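Local atomic coordinates of calmodulin, putative (Entamoeba histolytica, PDB entry 4OCI), a protein that binds calcium through an EF-hand loop and is involved in starting the phagocytosis of human erythrocytes by the amoeba. Residues A[23-28]-A[43-48]; A[94-99]-A[128-133]. All coordinates share one frame; numbering follows the deposited sequence.

Contact 1: residues A[23-28]-A[43-48]; sequences LTLNEF and AIASTY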
loop_
_atom_site.group_PDB
_atom_site.type_symbol
_atom_site.label_atom_id
_atom_site.label_comp_id
_atom_site.label_asym_id
_atom_site.label_seq_id
_atom_site.Cartn_x
_atom_site.Cartn_y
_atom_site.Cartn_z
ATOM N N LEU A 23 -4.504 -14.380 0.096
ATOM C CA LEU A 23 -4.211 -13.410 1.131
ATOM C C LEU A 23 -4.803 -12.045 0.854
ATOM O O LEU A 23 -4.780 -11.598 -0.320
ATOM C CB LEU A 23 -2.672 -13.267 1.266
ATOM C CG LEU A 23 -1.917 -14.530 1.628
ATOM C CD1 LEU A 23 -0.480 -14.138 1.777
ATOM C CD2 LEU A 23 -2.510 -15.095 2.962
ATOM N N THR A 24 -5.345 -11.403 1.901
ATOM C CA THR A 24 -5.651 -9.954 1.847
ATOM C C THR A 24 -4.351 -9.143 1.851
ATOM O O THR A 24 -3.290 -9.695 2.047
ATOM C CB THR A 24 -6.476 -9.484 2.996
ATOM O OG1 THR A 24 -5.727 -9.666 4.195
ATOM C CG2 THR A 24 -7.818 -10.245 3.085
ATOM N N LEU A 25 -4.431 -7.815 1.654
ATOM C CA LEU A 25 -3.255 -6.967 1.727
ATOM C C LEU A 25 -2.641 -7.010 3.107
ATOM O O LEU A 25 -1.443 -7.228 3.219
ATOM C CB LEU A 25 -3.700 -5.512 1.432
ATOM C CG LEU A 25 -2.610 -4.471 1.662
ATOM C CD1 LEU A 25 -1.410 -4.672 0.794
ATOM C CD2 LEU A 25 -3.367 -3.098 1.377
ATOM N N ASN A 26 -3.419 -6.873 4.175
ATOM C CA ASN A 26 -2.778 -6.942 5.523
ATOM C C ASN A 26 -2.133 -8.281 5.867
ATOM O O ASN A 26 -1.072 -8.293 6.488
ATOM C CB ASN A 26 -3.765 -6.608 6.632
ATOM C CG ASN A 26 -3.975 -5.134 6.736
ATOM O OD1 ASN A 26 -3.091 -4.317 6.356
ATOM N ND2 ASN A 26 -5.156 -4.752 7.207
ATOM N N GLU A 27 -2.726 -9.402 5.419
ATOM C CA GLU A 27 -2.119 -10.722 5.606
ATOM C C GLU A 27 -0.832 -10.882 4.828
ATOM O O GLU A 27 0.118 -11.475 5.347
ATOM C CB GLU A 27 -3.074 -11.862 5.210
ATOM C CG GLU A 27 -4.293 -11.936 6.196
ATOM C CD GLU A 27 -5.490 -12.743 5.657
ATOM O OE1 GLU A 27 -5.491 -13.078 4.431
ATOM O OE2 GLU A 27 -6.460 -13.033 6.469
ATOM N N PHE A 28 -0.787 -10.377 3.610
ATOM C CA PHE A 28 0.449 -10.372 2.820
ATOM C C PHE A 28 1.561 -9.584 3.478
ATOM O O PHE A 28 2.692 -10.075 3.601
ATOM C CB PHE A 28 0.187 -9.821 1.448
ATOM C CG PHE A 28 1.425 -9.700 0.571
ATOM C CD1 PHE A 28 2.113 -10.820 0.174
ATOM C CD2 PHE A 28 1.886 -8.451 0.127
ATOM C CE1 PHE A 28 3.263 -10.725 -0.693
ATOM C CE2 PHE A 28 3.024 -8.372 -0.710
ATOM C CZ PHE A 28 3.699 -9.483 -1.102
ATOM N N ALA A 43 5.677 0.044 -0.289
ATOM C CA ALA A 43 6.368 -0.728 -1.342
ATOM C C ALA A 43 5.816 -2.195 -1.361
ATOM O O ALA A 43 5.587 -2.793 -2.437
ATOM C CB ALA A 43 7.961 -0.758 -1.081
ATOM N N ILE A 44 5.628 -2.742 -0.179
ATOM C CA ILE A 44 4.947 -4.068 -0.013
ATOM C C ILE A 44 3.538 -3.999 -0.639
ATOM O O ILE A 44 3.148 -4.885 -1.376
ATOM C CB ILE A 44 4.835 -4.442 1.533
ATOM C CG1 ILE A 44 6.292 -4.656 2.053
ATOM C CG2 ILE A 44 4.030 -5.801 1.714
ATOM C CD1 ILE A 44 6.447 -4.981 3.598
ATOM N N ALA A 45 2.789 -2.937 -0.361
ATOM C CA ALA A 45 1.414 -2.757 -0.834
ATOM C C ALA A 45 1.371 -2.582 -2.331
ATOM O O ALA A 45 0.467 -3.083 -3.010
ATOM C CB ALA A 45 0.711 -1.532 -0.083
ATOM N N SER A 46 2.365 -1.887 -2.859
ATOM C CA SER A 46 2.493 -1.713 -4.275
ATOM C C SER A 46 2.728 -3.063 -4.998
ATOM O O SER A 46 2.187 -3.306 -6.037
ATOM C CB SER A 46 3.692 -0.795 -4.518
ATOM O OG SER A 46 3.798 -0.563 -5.873
ATOM N N THR A 47 3.586 -3.931 -4.455
ATOM C CA THR A 47 3.779 -5.283 -5.014
ATOM C C THR A 47 2.471 -6.058 -4.949
ATOM O O THR A 47 2.087 -6.722 -5.897
ATOM C CB THR A 47 4.878 -6.038 -4.179
ATOM O OG1 THR A 47 6.075 -5.243 -4.211
ATOM C CG2 THR A 47 5.164 -7.495 -4.684
ATOM N N TYR A 48 1.776 -5.959 -3.816
ATOM C CA TYR A 48 0.453 -6.625 -3.708
ATOM C C TYR A 48 -0.506 -6.116 -4.820
ATOM O O TYR A 48 -1.196 -6.911 -5.477
ATOM C CB TYR A 48 -0.121 -6.369 -2.300
ATOM C CG TYR A 48 -1.420 -7.103 -2.082
ATOM C CD1 TYR A 48 -1.433 -8.377 -1.557
ATOM C CD2 TYR A 48 -2.681 -6.527 -2.483
ATOM C CE1 TYR A 48 -2.682 -9.091 -1.364
ATOM C CE2 TYR A 48 -3.910 -7.218 -2.315
ATOM C CZ TYR A 48 -3.898 -8.488 -1.728
ATOM O OH TYR A 48 -5.099 -9.159 -1.553
#
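Tyr48, on helix 41-50, lays its ring across the first residues of helix 25-34. Its CG stands anti to the backbone N (chi1 -176°), which carries the phenol over to the neighbouring helix start, where Tyr48 OH donates to Leu23 O at 2.8 Å. The donor lies in the Leu23 carbonyl plane, on a lone pair, and that oxygen sits at the edge of the tyrosine ring. Backbone fills one face: Leu25 CA stands 3.8 Å from the ring centroid of Tyr48 and only 11° off its normal, a CH-pi contact that probably hinders turning of the ring, while the hydroxyl bond holds its outer end. From there the Leu25 side chain runs obliquely past the tyrosine, bringing CD1 to 3.8 Å from Tyr48 CB and wedging it against Ala45 CB.

Leu23 lies late in the EF-hand loop whose calcium is bound by Asp16, Asp18, Asp20 and Tyr22, and its backbone pairs with Met57 in the manner of coupled EF-hand loops. Directly after it, Thr24 and Glu27 close a capping box: Glu27 N bonds to Thr24 OG1, while Thr24 N meets Glu27 OE1 at 3.0 Å from above the carboxylate plane. Glu27 OE2 is held by Gly17 N, so both carboxylate oxygens are engaged.

Phe28 points the opposite way along Tyr48, the two planes inclined at 45°, with Phe28 CB 3.7 Å from Tyr48 CD1. Ring atom CE2 of Phe28 packs 3.7 Å from Ile44 CG2 and has Ile44 O at the ring edge, in plane; the same carbonyl accepts Tyr48 N within the helix. Phe62 and Leu69 of helix 59-71 also touch the phenylalanine. On the dimer side, Leu25 packs on Thr41 of the second subunit and Ala45 on Ala45 of that subunit.

Contact 2: residues A[94-99]-A[128-133]; sequences IPAIEL and GVVKVD. With ACT (acetate ion), chain D.
The peptide groups of Ile94 and Val130 meet edge to edge as an antiparallel hydrogen-bonded pair. Ile94 N lies in the carbonyl plane of Val130, 3.0 Å from Val130 O, whereas Val130 N, at 2.6 Å, approaches Ile94 O almost head-on. At the Gly128 carbonyl, Ala96 N comes in tilted 27° from the plane, 2.9 Å from Gly128 O, and a water that donates to the same oxygen also accepts from Ile97 N. Lys131 N, beyond the pair, donates to an acetate oxygen in a nearly straight bond.

Val130 carries the side-chain packing. Its CG1, anti to the backbone N (chi1 180°), meets Leu99 CD2 at 4.1 Å, the leucine crossing it at about a right angle, while Val130 CG2 rests 3.8 Å from Ala96 CB. Ile94 emerges on the same sheet face as Val130 and meets Val132, their CG2 atoms 4.0 Å apart. Phe135 adds to this buried side, touching Leu99 and Val130.

Pro95 and Val129 continue the pairing as a non-hydrogen-bonded pair before helix 96-106 begins. Two short antiparallel strands, each running straight into a helix, are the hallmark of coupled loops in an EF-hand pair.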
loop_
_atom_site.group_PDB
_atom_site.type_symbol
_atom_site.label_atom_id
_atom_site.label_comp_id
_atom_site.label_asym_id
_atom_site.label_seq_id
_atom_site.Cartn_x
_atom_site.Cartn_y
_atom_site.Cartn_z
ATOM N N ILE A 94 28.577 3.458 14.676
ATOM C CA ILE A 94 29.368 3.257 13.465
ATOM C C ILE A 94 29.502 4.580 12.658
ATOM O O ILE A 94 28.670 5.464 12.812
ATOM C CB ILE A 94 28.884 2.052 12.616
ATOM C CG1 ILE A 94 27.493 2.340 11.946
ATOM C CG2 ILE A 94 28.979 0.799 13.447
ATOM C CD1 ILE A 94 27.244 1.422 10.758
ATOM N N PRO A 95 30.557 4.720 11.822
ATOM C CA PRO A 95 30.585 5.847 10.851
ATOM C C PRO A 95 29.442 5.859 9.873
ATOM O O PRO A 95 29.053 4.800 9.399
ATOM C CB PRO A 95 31.891 5.653 10.100
ATOM C CG PRO A 95 32.699 4.672 10.924
ATOM C CD PRO A 95 31.717 3.828 11.699
ATOM N N ALA A 96 28.915 7.058 9.575
ATOM C CA ALA A 96 27.807 7.195 8.719
ATOM C C ALA A 96 28.195 6.687 7.339
ATOM O O ALA A 96 27.356 6.119 6.596
ATOM C CB ALA A 96 27.397 8.666 8.636
ATOM N N ILE A 97 29.443 6.916 6.945
ATOM C CA ILE A 97 29.811 6.490 5.616
ATOM C C ILE A 97 29.873 4.980 5.492
ATOM O O ILE A 97 29.611 4.429 4.390
ATOM C CB ILE A 97 31.135 7.138 5.129
ATOM C CG1 ILE A 97 31.210 7.026 3.553
ATOM C CG2 ILE A 97 32.421 6.521 5.881
ATOM C CD1 ILE A 97 32.561 7.368 3.108
ATOM N N GLU A 98 30.145 4.303 6.605
ATOM C CA GLU A 98 30.172 2.835 6.577
ATOM C C GLU A 98 28.709 2.279 6.555
ATOM O O GLU A 98 28.402 1.257 5.916
ATOM C CB GLU A 98 30.929 2.253 7.747
ATOM C CG GLU A 98 32.470 2.531 7.677
ATOM C CD GLU A 98 33.151 1.688 6.535
ATOM O OE1 GLU A 98 32.693 0.510 6.295
ATOM O OE2 GLU A 98 34.124 2.182 5.881
ATOM N N LEU A 99 27.837 2.897 7.324
ATOM C CA LEU A 99 26.389 2.661 7.142
ATOM C C LEU A 99 25.936 2.851 5.686
ATOM O O LEU A 99 25.208 2.041 5.189
ATOM C CB LEU A 99 25.593 3.613 8.013
ATOM C CG LEU A 99 24.085 3.260 7.986
ATOM C CD1 LEU A 99 23.760 1.748 8.263
ATOM C CD2 LEU A 99 23.268 4.173 8.868
ATOM N N GLY A 128 30.218 11.943 10.105
ATOM C CA GLY A 128 30.069 11.687 11.524
ATOM C C GLY A 128 29.734 10.217 11.782
ATOM O O GLY A 128 30.039 9.346 10.938
ATOM N N VAL A 129 29.110 9.975 12.941
ATOM C CA VAL A 129 28.805 8.643 13.385
ATOM C C VAL A 129 27.292 8.471 13.471
ATOM O O VAL A 129 26.527 9.433 13.490
ATOM C CB VAL A 129 29.508 8.290 14.748
ATOM C CG1 VAL A 129 31.040 8.489 14.666
ATOM C CG2 VAL A 129 28.951 9.078 15.959
ATOM N N VAL A 130 26.856 7.235 13.560
ATOM C CA VAL A 130 25.427 6.961 13.740
ATOM C C VAL A 130 25.263 6.048 14.938
ATOM O O VAL A 130 26.026 5.058 15.086
ATOM C CB VAL A 130 24.913 6.163 12.509
ATOM C CG1 VAL A 130 23.350 5.825 12.639
ATOM C CG2 VAL A 130 25.196 6.955 11.283
ATOM N N LYS A 131 24.249 6.349 15.775
ATOM C CA LYS A 131 23.962 5.513 16.924
ATOM C C LYS A 131 23.123 4.331 16.397
ATOM O O LYS A 131 21.993 4.512 15.948
ATOM C CB LYS A 131 23.183 6.306 17.972
ATOM C CG LYS A 131 23.239 5.625 19.325
ATOM C CD LYS A 131 22.877 6.608 20.523
ATOM C CE LYS A 131 22.747 5.880 21.889
ATOM N NZ LYS A 131 21.440 5.070 22.041
ATOM N N VAL A 132 23.676 3.131 16.419
ATOM C CA VAL A 132 23.091 1.968 15.731
ATOM C C VAL A 132 21.697 1.640 16.281
ATOM O O VAL A 132 20.770 1.406 15.486
ATOM C CB VAL A 132 24.000 0.738 15.951
ATOM C CG1 VAL A 132 23.263 -0.541 15.605
ATOM C CG2 VAL A 132 25.357 0.872 15.118
ATOM N N ASP A 133 21.495 1.643 17.619
ATOM C CA ASP A 133 20.127 1.245 18.109
ATOM C C ASP A 133 19.057 2.262 17.637
ATOM O O ASP A 133 17.957 1.877 17.167
ATOM C CB ASP A 133 20.031 0.932 19.619
ATOM C CG ASP A 133 20.431 2.151 20.558
ATOM O OD1 ASP A 133 21.139 3.096 20.093
ATOM O OD2 ASP A 133 20.047 2.161 21.799
HETATM C C ACT D . 21.441 8.731 14.980
HETATM O O ACT D . 22.662 8.559 15.234
HETATM O OXT ACT D . 21.039 9.934 15.019
HETATM C CH3 ACT D . 20.517 7.597 14.620
HETATM O O HOH W 1 31.222 8.990 8.436
#

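The two contacts sit on opposite sides of the chain's centre, their centres about 32 Å apart and their nearest atoms about 19 Å; they do not touch, and no helix or strand is common to both. Contact 1 is buried and adjoins the second subunit; contact 2 is partly buried and meets no other protein chain of the assembly. Contact 1 includes one helix start that follows an EF-hand-type loop, contact 2 two, but the chemistry differs. In 23-28 with 43-48, helix packs against helix through aromatic and aliphatic side chains beside the calcium-bound loop. In 94-99 with 128-133, three backbone bonds, two of them between the strands, join the segments, with aliphatic side chains on one side of the sheet, away from the annotated metal sites.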